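Local coordinates for protein putative phosphinothricin n-acetyltransferase (Acinetobacter baylyi, PDB 2JLM) that probably catalyses the acetyl-CoA-dependent N-acetylation of L-methionine sulfone and L-methionine sulfoximine, as a member of the GNAT acetyltransferase family, at residues D[114-119]-D[145-150]; D[26-31]-D[74-79]; D[6-11]-D[103-108]. All coordinates share one frame; numbering follows the deposited sequence.

How the contacts relate
Contact 2 joins helix 17-34 to strand 73-81, contact 3 joins strand 7-14 to the loop and start of helix 107-121, and contact 1 joins that same helix, further along, to the turn after helix 136-144. The centres of contacts 1 and 3 are about 20 Å apart. Strand 73-81 links all three: Leu74 packs on Leu107 of contact 3 (Leu74 CB to Leu107 CD1 3.6 Å) and Trp79 on Ala119 of contact 1 (Trp79 CH2 to Ala119 CA 3.6 Å). Contacts 2 and 3, with centres about 15 Å apart, also share a salt bridge, Asp30 OD2 to Arg103 NH1 at 2.6 Å. Residues 103-108 form the sequence motif that holds the acetyl-CoA pyrophosphate in GNAT relatives, and probably here.

Contact 1 of 3, residues D[114-119]-D[145-150]; sequences ELIKRA and LGFIHS
Ile116, on helix 107-121, and Leu145, in the turn between helix 136-144 and strand 148-159, mark the closest backbone approach, with their CA atoms 9.1 Å apart. That gap is bridged by side chains alone. Gly146 has a positive phi (97°) and two hydrogen bonds back into the last helical turn; this Schellman motif ends the helix and lets the chain turn toward the strand. At such backbone angles a CB would press on the preceding carbonyl O, which is why glycine suits the place.

Ile116 does the reaching. Its CG1 branch stands anti to the carbonyl carbon, and chi2 of 174° then extends the chain, carrying CD1 outward from the helix. This one methyl touches both partners: CB of Leu145 lies 4.2 Å from Ile116 CD1, and CE2 of Phe147 lies 4.1 Å from the same Ile116 CD1. It meets the aromatic ring obliquely, the Ile116 and Phe147 side chains running antiparallel, side by side.

Met112, one turn earlier on helix 107-121, extends the apolar patch by touching both Leu145 and Phe147, and the His142 ring meets the Phe147 ring edge-to-face. Leu145, Gly146 and Phe147 match the Leu-Gly-Phe signature common near the end of GNAT domains, where a helix gives way to a strand.

Only 99 Å² is buried between the segments. Phe147 is buried, while Ile116 and Leu145 remain partly exposed, so this is a modest hydrophobic joint that shields carbon surface only in part. Aliphatic and aromatic groups suit it because their van der Waals contacts demand no precise bond directions.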
loop_
_atom_site.group_PDB
_atom_site.type_symbol
_atom_site.label_atom_id
_atom_site.label_comp_id
_atom_site.label_asym_id
_atom_site.label_seq_id
_atom_site.Cartn_x
_atom_site.Cartn_y
_atom_site.Cartn_z
ATOM N N GLU D 114 -20.681 1.964 2.935
ATOM C CA GLU D 114 -19.285 2.370 2.901
ATOM C C GLU D 114 -18.405 1.186 2.444
ATOM O O GLU D 114 -17.499 1.355 1.625
ATOM C CB GLU D 114 -18.872 2.924 4.272
ATOM C CG GLU D 114 -17.563 3.720 4.292
ATOM C CD GLU D 114 -17.670 5.113 3.661
ATOM O OE1 GLU D 114 -18.776 5.518 3.231
ATOM O OE2 GLU D 114 -16.632 5.807 3.596
ATOM N N LEU D 115 -18.700 -0.015 2.935
ATOM C CA LEU D 115 -17.960 -1.214 2.516
ATOM C C LEU D 115 -18.082 -1.473 1.020
ATOM O O LEU D 115 -17.119 -1.871 0.374
ATOM C CB LEU D 115 -18.451 -2.447 3.269
ATOM C CG LEU D 115 -17.482 -3.624 3.215
ATOM C CD1 LEU D 115 -16.192 -3.238 3.928
ATOM C CD2 LEU D 115 -18.103 -4.855 3.838
ATOM N N ILE D 116 -19.268 -1.250 0.471
ATOM C CA ILE D 116 -19.488 -1.478 -0.952
ATOM C C ILE D 116 -18.692 -0.482 -1.793
ATOM O O ILE D 116 -18.108 -0.842 -2.829
ATOM C CB ILE D 116 -20.979 -1.408 -1.283
ATOM C CG1 ILE D 116 -21.709 -2.573 -0.608
ATOM C CG2 ILE D 116 -21.217 -1.423 -2.794
ATOM C CD1 ILE D 116 -23.228 -2.513 -0.763
ATOM N N LYS D 117 -18.664 0.768 -1.337
ATOM C CA LYS D 117 -17.832 1.787 -1.971
ATOM C C LYS D 117 -16.382 1.323 -1.976
ATOM O O LYS D 117 -15.701 1.425 -2.988
ATOM C CB LYS D 117 -17.970 3.134 -1.250
ATOM C CG LYS D 117 -19.199 3.943 -1.684
ATOM C CD LYS D 117 -19.343 5.242 -0.886
ATOM N N ARG D 118 -15.927 0.778 -0.848
ATOM C CA ARG D 118 -14.566 0.269 -0.745
ATOM C C ARG D 118 -14.303 -0.899 -1.710
ATOM O O ARG D 118 -13.208 -1.015 -2.262
ATOM C CB ARG D 118 -14.257 -0.156 0.695
ATOM C CG ARG D 118 -12.766 -0.332 0.986
ATOM C CD ARG D 118 -12.031 1.010 0.945
ATOM N NE ARG D 118 -12.593 1.928 1.931
ATOM C CZ ARG D 118 -12.190 1.999 3.197
ATOM N NH1 ARG D 118 -12.764 2.852 4.036
ATOM N NH2 ARG D 118 -11.203 1.224 3.626
ATOM N N ALA D 119 -15.305 -1.762 -1.896
ATOM C CA ALA D 119 -15.187 -2.906 -2.801
ATOM C C ALA D 119 -14.952 -2.434 -4.229
ATOM O O ALA D 119 -14.092 -2.964 -4.936
ATOM C CB ALA D 119 -16.452 -3.805 -2.738
ATOM N N LEU D 145 -29.816 -3.110 -0.685
ATOM C CA LEU D 145 -28.532 -2.678 -1.219
ATOM C C LEU D 145 -28.261 -3.304 -2.586
ATOM O O LEU D 145 -27.213 -3.079 -3.177
ATOM C CB LEU D 145 -27.413 -3.043 -0.251
ATOM C CG LEU D 145 -27.411 -2.250 1.058
ATOM C CD1 LEU D 145 -26.607 -2.967 2.121
ATOM C CD2 LEU D 145 -26.876 -0.849 0.839
ATOM N N GLY D 146 -29.194 -4.121 -3.068
ATOM C CA GLY D 146 -29.076 -4.672 -4.408
ATOM C C GLY D 146 -28.490 -6.074 -4.459
ATOM O O GLY D 146 -28.214 -6.591 -5.539
ATOM N N PHE D 147 -28.282 -6.694 -3.301
ATOM C CA PHE D 147 -27.872 -8.094 -3.297
ATOM C C PHE D 147 -29.001 -8.942 -3.821
ATOM O O PHE D 147 -30.173 -8.607 -3.662
ATOM C CB PHE D 147 -27.502 -8.584 -1.902
ATOM C CG PHE D 147 -26.180 -8.065 -1.413
ATOM C CD1 PHE D 147 -25.086 -8.909 -1.307
ATOM C CD2 PHE D 147 -26.036 -6.734 -1.054
ATOM C CE1 PHE D 147 -23.877 -8.436 -0.833
ATOM C CE2 PHE D 147 -24.835 -6.256 -0.590
ATOM C CZ PHE D 147 -23.749 -7.107 -0.480
ATOM N N ILE D 148 -28.630 -10.054 -4.438
ATOM C CA ILE D 148 -29.587 -11.002 -4.954
ATOM C C ILE D 148 -29.365 -12.350 -4.289
ATOM O O ILE D 148 -28.228 -12.748 -4.015
ATOM C CB ILE D 148 -29.429 -11.149 -6.481
ATOM C CG1 ILE D 148 -29.551 -9.781 -7.155
ATOM C CG2 ILE D 148 -30.473 -12.080 -7.034
ATOM N N HIS D 149 -30.465 -13.049 -4.040
ATOM C CA HIS D 149 -30.438 -14.370 -3.442
ATOM C C HIS D 149 -29.799 -15.389 -4.400
ATOM O O HIS D 149 -30.321 -15.643 -5.477
ATOM C CB HIS D 149 -31.867 -14.772 -3.085
ATOM C CG HIS D 149 -31.975 -16.113 -2.440
ATOM N ND1 HIS D 149 -32.926 -17.042 -2.801
ATOM C CD2 HIS D 149 -31.234 -16.696 -1.466
ATOM C CE1 HIS D 149 -32.777 -18.132 -2.072
ATOM N NE2 HIS D 149 -31.755 -17.950 -1.256
ATOM N N SER D 150 -28.654 -15.950 -4.029
ATOM C CA SER D 150 -27.935 -16.861 -4.931
ATOM C C SER D 150 -28.368 -18.304 -4.721
ATOM O O SER D 150 -28.200 -19.155 -5.601
ATOM C CB SER D 150 -26.424 -16.760 -4.724
ATOM O OG SER D 150 -25.944 -15.441 -4.915
#

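Contact 2 of 3, residues D[26-31]-D[74-79]; sequences EILNDA and LGFASW
The packing of helix 17-34 against the central sheet of the GNAT fold is represented here by Ile27 and Leu28, which meet Phe76 of strand 73-81. The backbones come nearest at Ile27 and Gly75, where the CA atoms are 7.6 Å apart. Gly75 has a phi of 158°, which would force a CB against the preceding carbonyl O, so glycine fits the strand at this point.

Within these segments the Phe76 ring makes all the side-chain contacts with the helix. The CG atom of Phe76 sits between its backbone N and carbonyl carbon (chi1 68°), a torsion that sends the ring out toward the helix. There Leu28 CD2 approaches the ring edge, close to its plane, and lies 3.6 Å from Phe76 CZ; Leu28 CG is 4.1 Å from the same Phe76 CZ. The leucine lies roughly perpendicular to the phenylalanine side chain, so that its branch abuts the rim of the ring. Ile27 brings its CG2 methyl obliquely to within 4.0 Å of Phe76 CE2. This methyl is the branch anti to the backbone N, and a beta-branched residue suits the site because it offers carbon surface close to the helix.

All three touching residues are buried, and Tyr97 of strand 91-98 widens the apolar seam, touching both helix residues as well as the Phe76 ring. Leu74 and Ala77 instead face helix 107-121, packing on Leu107 and Leu111. The strand is thus sandwiched between helices on its two faces, the layered alpha-beta arrangement typical of GNAT acetyltransferases.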
loop_
_atom_site.group_PDB
_atom_site.type_symbol
_atom_site.label_atom_id
_atom_site.label_comp_id
_atom_site.label_asym_id
_atom_site.label_seq_id
_atom_site.Cartn_x
_atom_site.Cartn_y
_atom_site.Cartn_z
ATOM N N GLU D 26 -15.670 -7.738 21.902
ATOM C CA GLU D 26 -16.878 -7.791 22.724
ATOM C C GLU D 26 -18.119 -7.882 21.847
ATOM O O GLU D 26 -19.125 -8.501 22.214
ATOM C CB GLU D 26 -16.976 -6.560 23.634
ATOM C CG GLU D 26 -15.696 -6.206 24.389
ATOM C CD GLU D 26 -15.484 -7.036 25.643
ATOM O OE1 GLU D 26 -14.313 -7.209 26.050
ATOM O OE2 GLU D 26 -16.483 -7.509 26.225
ATOM N N ILE D 27 -18.045 -7.253 20.682
ATOM C CA ILE D 27 -19.154 -7.256 19.740
ATOM C C ILE D 27 -19.288 -8.657 19.125
ATOM O O ILE D 27 -20.382 -9.233 19.074
ATOM C CB ILE D 27 -18.957 -6.134 18.697
ATOM C CG1 ILE D 27 -19.140 -4.778 19.389
ATOM C CG2 ILE D 27 -19.922 -6.271 17.531
ATOM C CD1 ILE D 27 -18.472 -3.620 18.697
ATOM N N LEU D 28 -18.165 -9.234 18.713
ATOM C CA LEU D 28 -18.180 -10.595 18.179
ATOM C C LEU D 28 -18.745 -11.604 19.173
ATOM O O LEU D 28 -19.661 -12.372 18.846
ATOM C CB LEU D 28 -16.779 -11.020 17.745
ATOM C CG LEU D 28 -16.251 -10.260 16.527
ATOM C CD1 LEU D 28 -14.960 -10.885 16.024
ATOM C CD2 LEU D 28 -17.303 -10.216 15.420
ATOM N N ASN D 29 -18.202 -11.606 20.387
ATOM C CA ASN D 29 -18.626 -12.587 21.380
ATOM C C ASN D 29 -20.102 -12.477 21.715
ATOM O O ASN D 29 -20.757 -13.487 21.998
ATOM C CB ASN D 29 -17.767 -12.506 22.634
ATOM C CG ASN D 29 -16.353 -12.959 22.383
ATOM O OD1 ASN D 29 -16.089 -13.686 21.425
ATOM N ND2 ASN D 29 -15.430 -12.529 23.235
ATOM N N ASP D 30 -20.638 -11.261 21.659
ATOM C CA ASP D 30 -22.064 -11.092 21.904
ATOM C C ASP D 30 -22.862 -11.792 20.814
ATOM O O ASP D 30 -23.867 -12.452 21.094
ATOM C CB ASP D 30 -22.462 -9.622 21.962
ATOM C CG ASP D 30 -23.958 -9.427 21.775
ATOM O OD1 ASP D 30 -24.728 -9.660 22.734
ATOM O OD2 ASP D 30 -24.367 -9.056 20.656
ATOM N N ALA D 31 -22.407 -11.640 19.571
ATOM C CA ALA D 31 -23.062 -12.266 18.427
ATOM C C ALA D 31 -22.912 -13.781 18.474
ATOM O O ALA D 31 -23.805 -14.514 18.050
ATOM C CB ALA D 31 -22.496 -11.725 17.128
ATOM N N LEU D 74 -19.503 1.753 17.472
ATOM C CA LEU D 74 -20.916 1.407 17.305
ATOM C C LEU D 74 -21.097 0.101 16.543
ATOM O O LEU D 74 -22.135 -0.548 16.640
ATOM C CB LEU D 74 -21.672 2.523 16.581
ATOM C CG LEU D 74 -21.697 3.870 17.305
ATOM C CD1 LEU D 74 -22.821 4.740 16.764
ATOM C CD2 LEU D 74 -21.865 3.666 18.805
ATOM N N GLY D 75 -20.077 -0.283 15.787
ATOM C CA GLY D 75 -20.158 -1.466 14.961
ATOM C C GLY D 75 -19.140 -1.357 13.855
ATOM O O GLY D 75 -18.548 -0.293 13.655
ATOM N N PHE D 76 -18.928 -2.457 13.144
ATOM C CA PHE D 76 -17.923 -2.503 12.087
ATOM C C PHE D 76 -18.332 -3.419 10.934
ATOM O O PHE D 76 -19.224 -4.258 11.064
ATOM C CB PHE D 76 -16.564 -2.926 12.658
ATOM C CG PHE D 76 -16.521 -4.347 13.132
ATOM C CD1 PHE D 76 -15.993 -5.344 12.328
ATOM C CD2 PHE D 76 -17.016 -4.692 14.382
ATOM C CE1 PHE D 76 -15.956 -6.664 12.764
ATOM C CE2 PHE D 76 -16.982 -6.006 14.821
ATOM C CZ PHE D 76 -16.453 -6.992 14.009
ATOM N N ALA D 77 -17.698 -3.234 9.788
ATOM C CA ALA D 77 -17.945 -4.101 8.651
ATOM C C ALA D 77 -16.595 -4.474 8.086
ATOM O O ALA D 77 -15.622 -3.744 8.257
ATOM C CB ALA D 77 -18.787 -3.401 7.603
ATOM N N SER D 78 -16.528 -5.616 7.421
ATOM C CA SER D 78 -15.257 -6.093 6.918
ATOM C C SER D 78 -15.514 -7.153 5.854
ATOM O O SER D 78 -16.652 -7.579 5.665
ATOM C CB SER D 78 -14.449 -6.678 8.072
ATOM O OG SER D 78 -13.129 -7.001 7.666
ATOM N N TRP D 79 -14.466 -7.561 5.144
ATOM C CA TRP D 79 -14.560 -8.747 4.294
ATOM C C TRP D 79 -13.309 -9.607 4.383
ATOM O O TRP D 79 -12.292 -9.189 4.921
ATOM C CB TRP D 79 -14.898 -8.402 2.836
ATOM C CG TRP D 79 -13.796 -7.770 2.053
ATOM C CD1 TRP D 79 -12.560 -8.297 1.803
ATOM C CD2 TRP D 79 -13.835 -6.504 1.380
ATOM N NE1 TRP D 79 -11.824 -7.434 1.038
ATOM C CE2 TRP D 79 -12.581 -6.326 0.762
ATOM C CE3 TRP D 79 -14.798 -5.503 1.251
ATOM C CZ2 TRP D 79 -12.271 -5.188 0.028
ATOM C CZ3 TRP D 79 -14.487 -4.375 0.523
ATOM C CH2 TRP D 79 -13.232 -4.224 -0.079
#

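Contact 3 of 3, residues D[6-11]-D[103-108]; sequences TTTLFR and RGLGLS
Two approaches of the backbone define this contact, Thr8 to Leu105 and Phe10 to Leu107, with CA separations of 8.6 and 9.3 Å; strand 7-14, the edge strand of the sheet within this chain, here passes the loop leading into helix 107-121.

Leu107 CD2 is poised almost exactly above the centre of the Phe10 ring, 4.0 Å from the ring centroid and 5° off the ring normal. This is a CH-pi contact over one face, in which a compact methyl meets the electron-rich surface of the phenyl group. A chi2 near 180° extends CD1 of Leu107, which packs toward Leu74, while the second branch, CD2, turns onto the Phe10 ring. Beside it, Leu105 CD1 approaches Thr8 OG1 only loosely, at 4.4 Å. Both residues are partly exposed, and threonine, small with a methyl and a hydroxyl, suits this edge of the patch. Leu74 of strand 73-81 packs on Thr8, Phe10 and Leu107.

Strand 7-14 pairs in parallel with a strand of a third subunit, and Leu105 O is hydrogen-bonded to Thr7 OG1 of that chain, so the contact lies at the subunit interface, where the sheet continues into the neighbouring chain.

Gly104 and Gly106 adopt positive phi, and Gly106 is the N-cap of helix 107-121. Arg-Gly-Leu-Gly-Leu-Ser corresponds to the Arg/Gln-x-x-Gly-x-Gly/Ala motif of GNAT enzymes, with serine in the last place, the loop and helix start that receive the pyrophosphate of acetyl-CoA in relatives.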
loop_
_atom_site.group_PDB
_atom_site.type_symbol
_atom_site.label_atom_id
_atom_site.label_comp_id
_atom_site.label_asym_id
_atom_site.label_seq_id
_atom_site.Cartn_x
_atom_site.Cartn_y
_atom_site.Cartn_z
ATOM N N THR D 6 -32.700 12.933 19.927
ATOM C CA THR D 6 -33.393 12.386 18.758
ATOM C C THR D 6 -32.472 11.704 17.753
ATOM O O THR D 6 -32.949 11.039 16.830
ATOM C CB THR D 6 -34.227 13.456 18.008
ATOM O OG1 THR D 6 -33.414 14.602 17.723
ATOM C CG2 THR D 6 -35.437 13.872 18.837
ATOM N N THR D 7 -31.160 11.873 17.913
ATOM C CA THR D 7 -30.225 11.312 16.938
ATOM C C THR D 7 -28.853 10.942 17.493
ATOM O O THR D 7 -28.315 11.615 18.376
ATOM C CB THR D 7 -30.037 12.243 15.722
ATOM O OG1 THR D 7 -29.448 11.506 14.644
ATOM C CG2 THR D 7 -29.148 13.427 16.078
ATOM N N THR D 8 -28.302 9.857 16.962
ATOM C CA THR D 8 -26.935 9.465 17.257
ATOM C C THR D 8 -26.040 9.960 16.141
ATOM O O THR D 8 -26.189 9.562 14.981
ATOM C CB THR D 8 -26.777 7.944 17.355
ATOM O OG1 THR D 8 -27.519 7.456 18.477
ATOM C CG2 THR D 8 -25.303 7.578 17.531
ATOM N N LEU D 9 -25.121 10.847 16.494
ATOM C CA LEU D 9 -24.136 11.336 15.548
ATOM C C LEU D 9 -23.010 10.310 15.489
ATOM O O LEU D 9 -22.570 9.803 16.523
ATOM C CB LEU D 9 -23.604 12.691 16.010
ATOM C CG LEU D 9 -22.856 13.529 14.978
ATOM C CD1 LEU D 9 -23.812 13.979 13.901
ATOM C CD2 LEU D 9 -22.206 14.721 15.655
ATOM N N PHE D 10 -22.545 9.990 14.286
ATOM C CA PHE D 10 -21.455 9.029 14.156
ATOM C C PHE D 10 -20.621 9.317 12.925
ATOM O O PHE D 10 -21.091 9.952 11.975
ATOM C CB PHE D 10 -21.997 7.596 14.077
ATOM C CG PHE D 10 -22.496 7.218 12.713
ATOM C CD1 PHE D 10 -21.666 6.570 11.813
ATOM C CD2 PHE D 10 -23.792 7.523 12.327
ATOM C CE1 PHE D 10 -22.123 6.223 10.553
ATOM C CE2 PHE D 10 -24.256 7.182 11.076
ATOM C CZ PHE D 10 -23.424 6.529 10.186
ATOM N N ARG D 11 -19.378 8.842 12.948
ATOM C CA ARG D 11 -18.481 8.991 11.813
ATOM C C ARG D 11 -17.837 7.644 11.509
ATOM O O ARG D 11 -17.859 6.744 12.345
ATOM C CB ARG D 11 -17.383 10.001 12.134
ATOM C CG ARG D 11 -16.387 9.475 13.167
ATOM C CD ARG D 11 -15.366 10.529 13.554
ATOM N NE ARG D 11 -14.806 10.254 14.875
ATOM C CZ ARG D 11 -13.577 9.793 15.085
ATOM N NH1 ARG D 11 -12.765 9.575 14.056
ATOM N NH2 ARG D 11 -13.159 9.557 16.322
ATOM N N ARG D 103 -28.531 -1.382 17.817
ATOM C CA ARG D 103 -29.234 -2.062 16.738
ATOM C C ARG D 103 -30.542 -1.354 16.438
ATOM O O ARG D 103 -31.099 -0.679 17.300
ATOM C CB ARG D 103 -29.476 -3.523 17.094
ATOM C CG ARG D 103 -28.251 -4.189 17.683
ATOM C CD ARG D 103 -28.068 -5.582 17.127
ATOM N NE ARG D 103 -26.839 -6.180 17.622
ATOM C CZ ARG D 103 -26.784 -7.047 18.625
ATOM N NH1 ARG D 103 -25.617 -7.538 19.016
ATOM N NH2 ARG D 103 -27.897 -7.428 19.233
ATOM N N GLY D 104 -31.020 -1.489 15.205
ATOM C CA GLY D 104 -32.282 -0.881 14.820
ATOM C C GLY D 104 -32.175 0.556 14.347
ATOM O O GLY D 104 -33.180 1.176 14.007
ATOM N N LEU D 105 -30.956 1.082 14.300
ATOM C CA LEU D 105 -30.738 2.495 13.979
ATOM C C LEU D 105 -30.291 2.767 12.542
ATOM O O LEU D 105 -30.111 3.924 12.163
ATOM C CB LEU D 105 -29.708 3.092 14.939
ATOM C CG LEU D 105 -30.051 2.966 16.424
ATOM C CD1 LEU D 105 -28.913 3.510 17.286
ATOM C CD2 LEU D 105 -31.371 3.675 16.724
ATOM N N GLY D 106 -30.087 1.716 11.752
ATOM C CA GLY D 106 -29.656 1.883 10.370
ATOM C C GLY D 106 -28.143 1.941 10.232
ATOM O O GLY D 106 -27.595 2.352 9.203
ATOM N N LEU D 107 -27.454 1.529 11.284
ATOM C CA LEU D 107 -26.005 1.460 11.238
ATOM C C LEU D 107 -25.499 0.433 10.202
ATOM O O LEU D 107 -24.528 0.692 9.487
ATOM C CB LEU D 107 -25.448 1.172 12.635
ATOM C CG LEU D 107 -25.367 2.441 13.490
ATOM C CD1 LEU D 107 -24.788 2.164 14.872
ATOM C CD2 LEU D 107 -24.542 3.484 12.769
ATOM N N SER D 108 -26.171 -0.716 10.117
ATOM C CA SER D 108 -25.777 -1.793 9.210
ATOM C C SER D 108 -25.739 -1.295 7.798
ATOM O O SER D 108 -24.858 -1.648 7.025
ATOM C CB SER D 108 -26.782 -2.955 9.270
ATOM O OG SER D 108 -26.514 -3.769 10.392
#